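Hypothetical 39.9 kDa protein (Saccharomyces cerevisiae, PDB 2GA8) acts as an ATP-dependent P-loop kinase of yeast that could take part in assembly of the endoplasmic reticulum membrane. Local coordinates at residues P71-V76 and Q232-I237; F190-F195 and Q274-K279; R305-H310 and E321-F326. All blocks are in the same frame, centred on the assembly; numbering follows the deposited sequence.

Contact 1: P71-V76 and Q232-I237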
loop_
_atom_site.group_PDB
_atom_site.type_symbol
_atom_site.label_atom_id
_atom_site.label_comp_id
_atom_site.label_asym_id
_atom_site.label_seq_id
_atom_site.Cartn_x
_atom_site.Cartn_y
_atom_site.Cartn_z
ATOM N N PRO A 71 -5.222 -23.731 12.418
ATOM C CA PRO A 71 -4.639 -23.744 11.075
ATOM C C PRO A 71 -4.382 -22.322 10.581
ATOM O O PRO A 71 -4.998 -21.366 11.062
ATOM C CB PRO A 71 -5.701 -24.461 10.252
ATOM C CG PRO A 71 -6.971 -24.001 10.902
ATOM C CD PRO A 71 -6.644 -24.114 12.380
ATOM N N MET A 72 -3.467 -22.191 9.629
ATOM C CA MET A 72 -3.123 -20.897 9.055
ATOM C C MET A 72 -4.321 -20.304 8.329
ATOM O O MET A 72 -5.080 -21.028 7.688
ATOM C CB MET A 72 -1.977 -21.052 8.056
ATOM C CG MET A 72 -0.703 -21.602 8.650
ATOM S SD MET A 72 -0.072 -20.515 9.928
ATOM C CE MET A 72 0.554 -19.173 8.932
ATOM N N VAL A 73 -4.492 -18.990 8.429
ATOM C CA VAL A 73 -5.592 -18.326 7.741
ATOM C C VAL A 73 -5.340 -18.498 6.246
ATOM O O VAL A 73 -4.233 -18.239 5.771
ATOM C CB VAL A 73 -5.639 -16.812 8.070
ATOM C CG1 VAL A 73 -6.735 -16.132 7.262
ATOM C CG2 VAL A 73 -5.882 -16.612 9.558
ATOM N N ASN A 74 -6.346 -18.960 5.511
ATOM C CA ASN A 74 -6.196 -19.144 4.069
ATOM C C ASN A 74 -6.555 -17.806 3.439
ATOM O O ASN A 74 -7.706 -17.382 3.480
ATOM C CB ASN A 74 -7.140 -20.235 3.558
ATOM C CG ASN A 74 -6.773 -20.711 2.166
ATOM O OD1 ASN A 74 -6.568 -19.906 1.258
ATOM N ND2 ASN A 74 -6.691 -22.026 1.992
ATOM N N LEU A 75 -5.569 -17.141 2.853
ATOM C CA LEU A 75 -5.813 -15.828 2.281
ATOM C C LEU A 75 -6.221 -15.777 0.821
ATOM O O LEU A 75 -6.885 -14.829 0.402
ATOM C CB LEU A 75 -4.583 -14.948 2.503
ATOM C CG LEU A 75 -4.221 -14.800 3.982
ATOM C CD1 LEU A 75 -2.933 -14.020 4.126
ATOM C CD2 LEU A 75 -5.364 -14.117 4.715
ATOM N N VAL A 76 -5.851 -16.789 0.047
ATOM C CA VAL A 76 -6.186 -16.779 -1.368
ATOM C C VAL A 76 -6.946 -17.999 -1.869
ATOM O O VAL A 76 -6.794 -18.404 -3.021
ATOM C CB VAL A 76 -4.915 -16.589 -2.221
ATOM C CG1 VAL A 76 -4.313 -15.220 -1.943
ATOM C CG2 VAL A 76 -3.905 -17.683 -1.906
ATOM N N GLN A 232 -0.302 -17.056 15.662
ATOM C CA GLN A 232 0.539 -17.909 14.834
ATOM C C GLN A 232 -0.137 -18.220 13.494
ATOM O O GLN A 232 0.511 -18.689 12.562
ATOM C CB GLN A 232 0.832 -19.217 15.578
ATOM C CG GLN A 232 1.908 -20.081 14.943
ATOM C CD GLN A 232 3.245 -19.366 14.847
ATOM O OE1 GLN A 232 3.724 -18.787 15.823
ATOM N NE2 GLN A 232 3.858 -19.412 13.670
ATOM N N THR A 233 -1.432 -17.946 13.394
ATOM C CA THR A 233 -2.176 -18.239 12.166
ATOM C C THR A 233 -1.985 -17.243 11.028
ATOM O O THR A 233 -2.415 -17.502 9.907
ATOM C CB THR A 233 -3.685 -18.324 12.431
ATOM O OG1 THR A 233 -4.171 -17.037 12.828
ATOM C CG2 THR A 233 -3.974 -19.341 13.521
ATOM N N ILE A 234 -1.344 -16.115 11.315
ATOM C CA ILE A 234 -1.123 -15.074 10.312
ATOM C C ILE A 234 0.211 -15.268 9.597
ATOM O O ILE A 234 1.269 -15.182 10.210
ATOM C CB ILE A 234 -1.166 -13.673 10.977
ATOM C CG1 ILE A 234 -2.517 -13.478 11.673
ATOM C CG2 ILE A 234 -0.929 -12.579 9.935
ATOM C CD1 ILE A 234 -3.716 -13.420 10.726
ATOM N N PRO A 235 0.176 -15.525 8.278
ATOM C CA PRO A 235 1.405 -15.736 7.510
ATOM C C PRO A 235 2.094 -14.438 7.125
ATOM O O PRO A 235 1.511 -13.362 7.235
ATOM C CB PRO A 235 0.906 -16.483 6.287
ATOM C CG PRO A 235 -0.387 -15.752 6.004
ATOM C CD PRO A 235 -1.007 -15.605 7.400
ATOM N N ASP A 236 3.343 -14.544 6.680
ATOM C CA ASP A 236 4.083 -13.372 6.237
ATOM C C ASP A 236 3.561 -13.015 4.853
ATOM O O ASP A 236 3.368 -13.890 4.012
ATOM C CB ASP A 236 5.587 -13.663 6.135
ATOM C CG ASP A 236 6.269 -13.746 7.489
ATOM O OD1 ASP A 236 5.661 -13.334 8.496
ATOM O OD2 ASP A 236 7.428 -14.212 7.539
ATOM N N ILE A 237 3.327 -11.729 4.626
ATOM C CA ILE A 237 2.844 -11.258 3.333
ATOM C C ILE A 237 3.903 -10.314 2.793
ATOM O O ILE A 237 4.243 -9.328 3.443
ATOM C CB ILE A 237 1.518 -10.493 3.480
ATOM C CG1 ILE A 237 0.459 -11.410 4.089
ATOM C CG2 ILE A 237 1.057 -9.979 2.115
ATOM C CD1 ILE A 237 -0.804 -10.686 4.510
#

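Contact 2: F190-F195 and Q274-K279. With SO4 (sulfate ion), chain I.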
loop_
_atom_site.group_PDB
_atom_site.type_symbol
_atom_site.label_atom_id
_atom_site.label_comp_id
_atom_site.label_asym_id
_atom_site.label_seq_id
_atom_site.Cartn_x
_atom_site.Cartn_y
_atom_site.Cartn_z
ATOM N N PHE A 190 -1.096 1.493 -13.008
ATOM C CA PHE A 190 -0.818 0.716 -11.794
ATOM C C PHE A 190 -1.672 -0.542 -11.861
ATOM O O PHE A 190 -2.763 -0.523 -12.443
ATOM C CB PHE A 190 -1.244 1.477 -10.537
ATOM C CG PHE A 190 -0.362 2.630 -10.182
ATOM C CD1 PHE A 190 0.682 2.469 -9.276
ATOM C CD2 PHE A 190 -0.597 3.892 -10.722
ATOM C CE1 PHE A 190 1.475 3.549 -8.907
ATOM C CE2 PHE A 190 0.190 4.979 -10.362
ATOM C CZ PHE A 190 1.228 4.811 -9.451
ATOM N N ASP A 191 -1.186 -1.631 -11.276
ATOM C CA ASP A 191 -1.970 -2.862 -11.252
ATOM C C ASP A 191 -2.988 -2.680 -10.118
ATOM O O ASP A 191 -2.796 -3.176 -9.003
ATOM C CB ASP A 191 -1.078 -4.076 -10.960
ATOM C CG ASP A 191 -1.812 -5.391 -11.144
ATOM O OD1 ASP A 191 -3.061 -5.386 -11.143
ATOM O OD2 ASP A 191 -1.146 -6.433 -11.280
ATOM N N SER A 192 -4.063 -1.950 -10.402
ATOM C CA SER A 192 -5.099 -1.700 -9.405
ATOM C C SER A 192 -5.765 -2.998 -8.964
ATOM O O SER A 192 -6.240 -3.099 -7.828
ATOM C CB SER A 192 -6.163 -0.746 -9.962
ATOM O OG SER A 192 -6.807 -1.310 -11.086
ATOM N N ASN A 193 -5.800 -3.978 -9.870
ATOM C CA ASN A 193 -6.393 -5.289 -9.605
ATOM C C ASN A 193 -5.701 -5.952 -8.414
ATOM O O ASN A 193 -6.347 -6.401 -7.462
ATOM C CB ASN A 193 -6.211 -6.234 -10.811
ATOM C CG ASN A 193 -6.641 -5.619 -12.141
ATOM O OD1 ASN A 193 -6.510 -4.421 -12.361
ATOM N ND2 ASN A 193 -7.123 -6.463 -13.050
ATOM N N ASN A 194 -4.376 -6.030 -8.486
ATOM C CA ASN A 194 -3.618 -6.672 -7.423
ATOM C C ASN A 194 -3.525 -5.831 -6.156
ATOM O O ASN A 194 -3.386 -6.378 -5.063
ATOM C CB ASN A 194 -2.216 -7.068 -7.912
ATOM C CG ASN A 194 -1.824 -8.470 -7.473
ATOM O OD1 ASN A 194 -0.643 -8.781 -7.302
ATOM N ND2 ASN A 194 -2.818 -9.328 -7.295
ATOM N N PHE A 195 -3.597 -4.509 -6.280
ATOM C CA PHE A 195 -3.548 -3.688 -5.079
ATOM C C PHE A 195 -4.848 -3.930 -4.312
ATOM O O PHE A 195 -4.856 -4.062 -3.090
ATOM C CB PHE A 195 -3.422 -2.204 -5.409
ATOM C CG PHE A 195 -3.140 -1.362 -4.203
ATOM C CD1 PHE A 195 -1.839 -1.223 -3.732
ATOM C CD2 PHE A 195 -4.179 -0.796 -3.474
ATOM C CE1 PHE A 195 -1.577 -0.534 -2.548
ATOM C CE2 PHE A 195 -3.926 -0.109 -2.287
ATOM C CZ PHE A 195 -2.626 0.020 -1.825
ATOM N N GLN A 274 -12.761 5.676 -9.181
ATOM C CA GLN A 274 -12.900 4.916 -10.413
ATOM C C GLN A 274 -12.382 3.494 -10.306
ATOM O O GLN A 274 -11.526 3.189 -9.469
ATOM C CB GLN A 274 -12.176 5.629 -11.555
ATOM C CG GLN A 274 -12.733 7.001 -11.870
ATOM C CD GLN A 274 -14.171 6.948 -12.333
ATOM O OE1 GLN A 274 -14.507 6.210 -13.260
ATOM N NE2 GLN A 274 -15.032 7.737 -11.691
ATOM N N GLU A 275 -12.913 2.645 -11.181
ATOM C CA GLU A 275 -12.568 1.231 -11.279
ATOM C C GLU A 275 -12.233 0.518 -9.967
ATOM O O GLU A 275 -13.002 0.581 -9.016
ATOM C CB GLU A 275 -11.442 1.040 -12.301
ATOM C CG GLU A 275 -10.275 2.001 -12.153
ATOM C CD GLU A 275 -8.946 1.285 -12.224
ATOM O OE1 GLU A 275 -8.824 0.229 -11.566
ATOM O OE2 GLU A 275 -8.033 1.775 -12.925
ATOM N N ASN A 276 -11.095 -0.169 -9.917
ATOM C CA ASN A 276 -10.721 -0.908 -8.712
ATOM C C ASN A 276 -10.352 -0.028 -7.525
ATOM O O ASN A 276 -10.453 -0.464 -6.380
ATOM C CB ASN A 276 -9.550 -1.853 -9.009
ATOM C CG ASN A 276 -9.911 -2.946 -9.996
ATOM O OD1 ASN A 276 -9.087 -3.345 -10.822
ATOM N ND2 ASN A 276 -11.134 -3.447 -9.909
ATOM N N TRP A 277 -9.911 1.198 -7.794
ATOM C CA TRP A 277 -9.515 2.113 -6.723
ATOM C C TRP A 277 -10.680 2.438 -5.809
ATOM O O TRP A 277 -10.523 2.532 -4.592
ATOM C CB TRP A 277 -8.966 3.424 -7.305
ATOM C CG TRP A 277 -7.837 3.243 -8.261
ATOM C CD1 TRP A 277 -7.863 3.454 -9.609
ATOM C CD2 TRP A 277 -6.509 2.804 -7.947
ATOM N NE1 TRP A 277 -6.630 3.173 -10.158
ATOM C CE2 TRP A 277 -5.781 2.774 -9.158
ATOM C CE3 TRP A 277 -5.864 2.434 -6.759
ATOM C CZ2 TRP A 277 -4.438 2.387 -9.218
ATOM C CZ3 TRP A 277 -4.524 2.048 -6.819
ATOM C CH2 TRP A 277 -3.827 2.028 -8.041
ATOM N N LYS A 278 -11.853 2.604 -6.406
ATOM C CA LYS A 278 -13.045 2.943 -5.653
ATOM C C LYS A 278 -13.374 1.882 -4.621
ATOM O O LYS A 278 -13.926 2.192 -3.575
ATOM C CB LYS A 278 -14.230 3.135 -6.605
ATOM C CG LYS A 278 -15.513 3.561 -5.920
ATOM C CD LYS A 278 -16.617 3.841 -6.932
ATOM C CE LYS A 278 -17.894 4.291 -6.239
ATOM N NZ LYS A 278 -18.963 4.652 -7.214
ATOM N N LYS A 279 -13.018 0.635 -4.913
ATOM C CA LYS A 279 -13.303 -0.466 -4.008
ATOM C C LYS A 279 -12.344 -0.543 -2.817
ATOM O O LYS A 279 -12.600 -1.267 -1.856
ATOM C CB LYS A 279 -13.284 -1.784 -4.786
ATOM C CG LYS A 279 -14.229 -1.797 -5.983
ATOM C CD LYS A 279 -14.082 -3.066 -6.813
ATOM C CE LYS A 279 -14.910 -2.984 -8.087
ATOM N NZ LYS A 279 -14.732 -4.178 -8.967
HETATM S S SO4 I . -14.521 -7.377 -7.184
HETATM O O1 SO4 I . -13.490 -6.592 -7.890
HETATM O O2 SO4 I . -14.018 -8.744 -6.948
HETATM O O3 SO4 I . -14.834 -6.737 -5.892
HETATM O O4 SO4 I . -15.744 -7.439 -8.010
HETATM O O HOH W 1 -5.522 0.706 -13.077
#

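Contact 3: R305-H310 and E321-F326. With SO4 (sulfate ion), chain F; SO4 (sulfate ion), chain G.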
loop_
_atom_site.group_PDB
_atom_site.type_symbol
_atom_site.label_atom_id
_atom_site.label_comp_id
_atom_site.label_asym_id
_atom_site.label_seq_id
_atom_site.Cartn_x
_atom_site.Cartn_y
_atom_site.Cartn_z
ATOM N N ARG A 305 8.594 21.913 -5.355
ATOM C CA ARG A 305 9.124 20.608 -4.987
ATOM C C ARG A 305 9.100 19.635 -6.163
ATOM O O ARG A 305 10.097 18.967 -6.444
ATOM C CB ARG A 305 8.330 20.037 -3.804
ATOM C CG ARG A 305 8.878 18.735 -3.239
ATOM C CD ARG A 305 8.189 18.337 -1.935
ATOM N NE ARG A 305 8.440 19.289 -0.854
ATOM C CZ ARG A 305 7.726 20.389 -0.631
ATOM N NH1 ARG A 305 6.697 20.691 -1.412
ATOM N NH2 ARG A 305 8.048 21.198 0.372
ATOM N N VAL A 306 7.964 19.556 -6.851
ATOM C CA VAL A 306 7.829 18.661 -7.990
ATOM C C VAL A 306 8.668 19.140 -9.172
ATOM O O VAL A 306 9.279 18.337 -9.877
ATOM C CB VAL A 306 6.347 18.530 -8.421
ATOM C CG1 VAL A 306 6.234 17.710 -9.698
ATOM C CG2 VAL A 306 5.550 17.861 -7.308
ATOM N N ALA A 307 8.701 20.449 -9.388
ATOM C CA ALA A 307 9.492 20.989 -10.489
ATOM C C ALA A 307 10.946 20.577 -10.280
ATOM O O ALA A 307 11.625 20.161 -11.219
ATOM C CB ALA A 307 9.374 22.502 -10.530
ATOM N N LYS A 308 11.417 20.681 -9.041
ATOM C CA LYS A 308 12.793 20.305 -8.724
ATOM C C LYS A 308 13.052 18.825 -8.960
ATOM O O LYS A 308 14.127 18.447 -9.424
ATOM C CB LYS A 308 13.125 20.644 -7.274
ATOM C CG LYS A 308 13.290 22.117 -6.985
ATOM C CD LYS A 308 13.795 22.283 -5.563
ATOM C CE LYS A 308 14.079 23.726 -5.216
ATOM N NZ LYS A 308 14.566 23.814 -3.811
ATOM N N ARG A 309 12.079 17.979 -8.631
ATOM C CA ARG A 309 12.251 16.543 -8.842
ATOM C C ARG A 309 12.423 16.250 -10.324
ATOM O O ARG A 309 13.266 15.440 -10.712
ATOM C CB ARG A 309 11.047 15.765 -8.310
ATOM C CG ARG A 309 10.925 15.776 -6.807
ATOM C CD ARG A 309 9.767 14.893 -6.365
ATOM N NE ARG A 309 9.603 14.906 -4.918
ATOM C CZ ARG A 309 8.637 14.261 -4.272
ATOM N NH1 ARG A 309 7.748 13.547 -4.950
ATOM N NH2 ARG A 309 8.564 14.331 -2.952
ATOM N N HIS A 310 11.622 16.909 -11.153
ATOM C CA HIS A 310 11.710 16.711 -12.591
ATOM C C HIS A 310 13.052 17.182 -13.124
ATOM O O HIS A 310 13.612 16.572 -14.032
ATOM C CB HIS A 310 10.583 17.454 -13.310
ATOM C CG HIS A 310 9.252 16.781 -13.195
ATOM N ND1 HIS A 310 8.667 16.491 -11.981
ATOM C CD2 HIS A 310 8.399 16.328 -14.143
ATOM C CE1 HIS A 310 7.512 15.884 -12.186
ATOM N NE2 HIS A 310 7.324 15.773 -13.489
ATOM N N GLU A 321 10.466 24.955 -16.752
ATOM C CA GLU A 321 9.844 23.897 -17.533
ATOM C C GLU A 321 9.170 22.904 -16.591
ATOM O O GLU A 321 8.121 22.343 -16.916
ATOM C CB GLU A 321 10.901 23.207 -18.395
ATOM C CG GLU A 321 11.334 24.057 -19.588
ATOM C CD GLU A 321 12.618 23.579 -20.234
ATOM O OE1 GLU A 321 12.990 22.403 -20.042
ATOM O OE2 GLU A 321 13.252 24.384 -20.947
ATOM N N GLY A 322 9.775 22.700 -15.425
ATOM C CA GLY A 322 9.210 21.794 -14.439
ATOM C C GLY A 322 7.928 22.358 -13.846
ATOM O O GLY A 322 6.960 21.625 -13.629
ATOM N N ARG A 323 7.922 23.660 -13.565
ATOM C CA ARG A 323 6.741 24.314 -13.005
ATOM C C ARG A 323 5.605 24.264 -14.025
ATOM O O ARG A 323 4.440 24.060 -13.668
ATOM C CB ARG A 323 7.050 25.778 -12.651
ATOM C CG ARG A 323 8.055 25.979 -11.517
ATOM C CD ARG A 323 8.372 27.470 -11.323
ATOM N NE ARG A 323 9.375 27.718 -10.285
ATOM C CZ ARG A 323 9.158 27.578 -8.980
ATOM N NH1 ARG A 323 7.968 27.193 -8.537
ATOM N NH2 ARG A 323 10.132 27.824 -8.111
ATOM N N GLU A 324 5.949 24.450 -15.296
ATOM C CA GLU A 324 4.959 24.422 -16.367
ATOM C C GLU A 324 4.299 23.053 -16.464
ATOM O O GLU A 324 3.084 22.956 -16.617
ATOM C CB GLU A 324 5.609 24.772 -17.707
ATOM C CG GLU A 324 4.701 24.561 -18.918
ATOM C CD GLU A 324 3.438 25.403 -18.867
ATOM O OE1 GLU A 324 3.549 26.647 -18.889
ATOM O OE2 GLU A 324 2.331 24.822 -18.805
ATOM N N LYS A 325 5.103 21.996 -16.382
ATOM C CA LYS A 325 4.572 20.639 -16.453
ATOM C C LYS A 325 3.631 20.396 -15.278
ATOM O O LYS A 325 2.599 19.741 -15.418
ATOM C CB LYS A 325 5.708 19.612 -16.428
ATOM C CG LYS A 325 5.216 18.174 -16.459
ATOM C CD LYS A 325 6.352 17.173 -16.512
ATOM C CE LYS A 325 5.814 15.748 -16.501
ATOM N NZ LYS A 325 6.904 14.736 -16.565
ATOM N N PHE A 326 3.998 20.923 -14.116
ATOM C CA PHE A 326 3.187 20.771 -12.917
ATOM C C PHE A 326 1.832 21.448 -13.111
ATOM O O PHE A 326 0.788 20.860 -12.845
ATOM C CB PHE A 326 3.900 21.404 -11.721
ATOM C CG PHE A 326 3.151 21.275 -10.424
ATOM C CD1 PHE A 326 3.231 20.106 -9.671
ATOM C CD2 PHE A 326 2.382 22.334 -9.942
ATOM C CE1 PHE A 326 2.562 19.995 -8.460
ATOM C CE2 PHE A 326 1.707 22.234 -8.733
ATOM C CZ PHE A 326 1.798 21.064 -7.987
HETATM S S SO4 F . 11.616 15.762 -1.985
HETATM O O1 SO4 F . 11.398 16.225 -3.368
HETATM O O2 SO4 F . 12.319 14.465 -2.009
HETATM O O3 SO4 F . 12.432 16.754 -1.257
HETATM O O4 SO4 F . 10.317 15.604 -1.304
HETATM S S SO4 G . 5.259 12.409 -2.112
HETATM O O1 SO4 G . 5.522 12.298 -3.564
HETATM O O2 SO4 G . 5.604 11.134 -1.455
HETATM O O3 SO4 G . 6.057 13.514 -1.555
HETATM O O4 SO4 G . 3.827 12.704 -1.904
#

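Contact 1: P71-V76 and Q232-I237
V73 and T233 share the backbone hydrogen bond across this contact, a nearly straight one in which V73 N gives its hydrogen to T233 O at 3.0 Å. Over the same carbonyl lies the M72 thioether. Bends at chi2 and chi3 curl the chain back on itself, bringing M72 SD to 3.3 Å from Q232 O and M72 CE to 3.5 Å from T233 O. The methyl then continues onto P235, its CE 3.8 Å from P235 CB, so sulfur and methyl together cover the backbone from Q232 to P235.

Apolar contacts carry the pairing onward. V73 CG2 rests against I234 CD1 at 4.0 Å and also flanks T233 OG1, while L75 CD1 presses on P235 CG at 3.6 Å and reaches the tip of I237. T233 CG2 sits 3.3 Å from P71 O. With OG1 lodged between the backbone N and the carbonyl carbon (chi1 66°), T233 turns its hydroxyl to S231 OG and to the modified cysteine at position 208, both of which bond it. A mercury ion lies about 4 Å from the side chain of V73.

The two loops run in nearly the same direction, 20° apart, and follow on from the small parallel pair of strands 65-66 and 230-231; a backbone bond of Q232 with N66 marks that junction. Farther along, L75 and I237 meet I201 of helix 192-206, L75 and P235 touch I136 of strand 134-136, and I237 enters the mixed sheet by pairing with I256 of strand 248-256.

Contact 2: F190-F195 and Q274-K279
S192 meets the second segment with both its side-chain atoms. OG donates to E275 OE1 over a short 2.6 Å, using the syn lone pair of that oxygen, while N276 N occupies the anti lone pair at 2.8 Å. Two donors therefore grip a single carboxylate oxygen and fix the rotation of E275. Water 1 lies between S192 OG and E275 OE2, 2.7 Å from the latter.

The tight part of the contact is built round the W277 indole. S192 CB stands over one face, in a CH-pi contact 3.9 Å from the centroid of the six-membered ring and displaced toward its rim. F190 CB comes up at the edge, near the ring plane, 3.6 Å from W277 CZ2. F195 is looser, with its CD2 4.4 Å from W277 CZ3. A weak hydrogen bond from W277 NE1 to P187 O also ties the indole to the chain just before F190.

On the exposed side K279, extended beyond CG, makes no direct contact with 190-195 but sets NZ 2.9 Å from O1 of a sulfate ion, which K200 of helix 192-206 also binds, so the anion bridges the two helices.

D191 is the N-cap of helix 192-206, its OD1 accepting from N194 N at 3.0 Å, one residue before S192. The second helix, 275-285, belongs to the connection between strands 262-267 and 290-296 of the parallel sheet. F190 and F195 make edge-to-face contacts with H165 and F164, in the chain between strand 156-160 and helix 168-171.

Contact 3: R305-H310 and E321-F326
The imidazole of H310 and the chain of K325 cross at about a right angle, with K325 NZ at the ring edge, near its plane, and K325 CD a close 3.2 Å from H310 CD2. CG of K325 lies trans to the backbone N (chi1 178°), and the chain stays extended beyond it, which carries the methylenes past the ring. The phenyl ring of F326 receives V306 obliquely, its CD1 3.7 Å from V306 CB, and meets Y299 edge-to-face. The guanidinium of R309 is occupied along its edge by two sulfate ions. R309 NE donates to O1 of sulfate F at 2.7 Å in an almost straight bond, R309 NH1 to O1 of sulfate G at 2.9 Å, and R309 NH2 to both ions.

The helix backbones come closest at A307 and G322: G322 has no side chain, and its CA lies 4.0 Å from A307 CA. A307 CB packs on the backbone there, against G322 C and R323 N, and touches R323 CG at 3.8 Å. The helix axes approach to 7.9 Å and cross at 120°. Two helices joined by a short loop, with R309 holding two anions beside a Walker A loop, are consistent with the lid module of P-loop kinases. The sulfates fit this reading, since between them they also take hydrogen bonds from G34 N, G36 N, S38 N and K37 NZ, all within the ATP-binding loop assigned by similarity.

Within helix 299-312, H310 ND1 donates to V306 O at 2.9 Å from above the carbonyl plane. That oxygen already accepts from H310 N, and the second bond helps fix the imidazole's rotation. On the other helix, R323 extends back to form a salt bridge with E303.

Overall arrangement
None of the three contacts touches another. Contacts 1 and 2 have centres 23 Å apart but nearest atoms about 8 Å apart; helix 192-206 connects them, supplying S192 to contact 2 at its start and packing I201 against contact 1. Their segments alternate along the chain. Contact 3 closes later in sequence, its centre 27 Å from that of contact 2 and 44 Å from that of contact 1, on the opposite side of the chain's centre from contact 1. The probable ATP site lies nearest contact 3, where the side chain of V306 is about 4 Å from G34, whereas that of F190 in contact 2 lies about 8 Å from the side chain of K37.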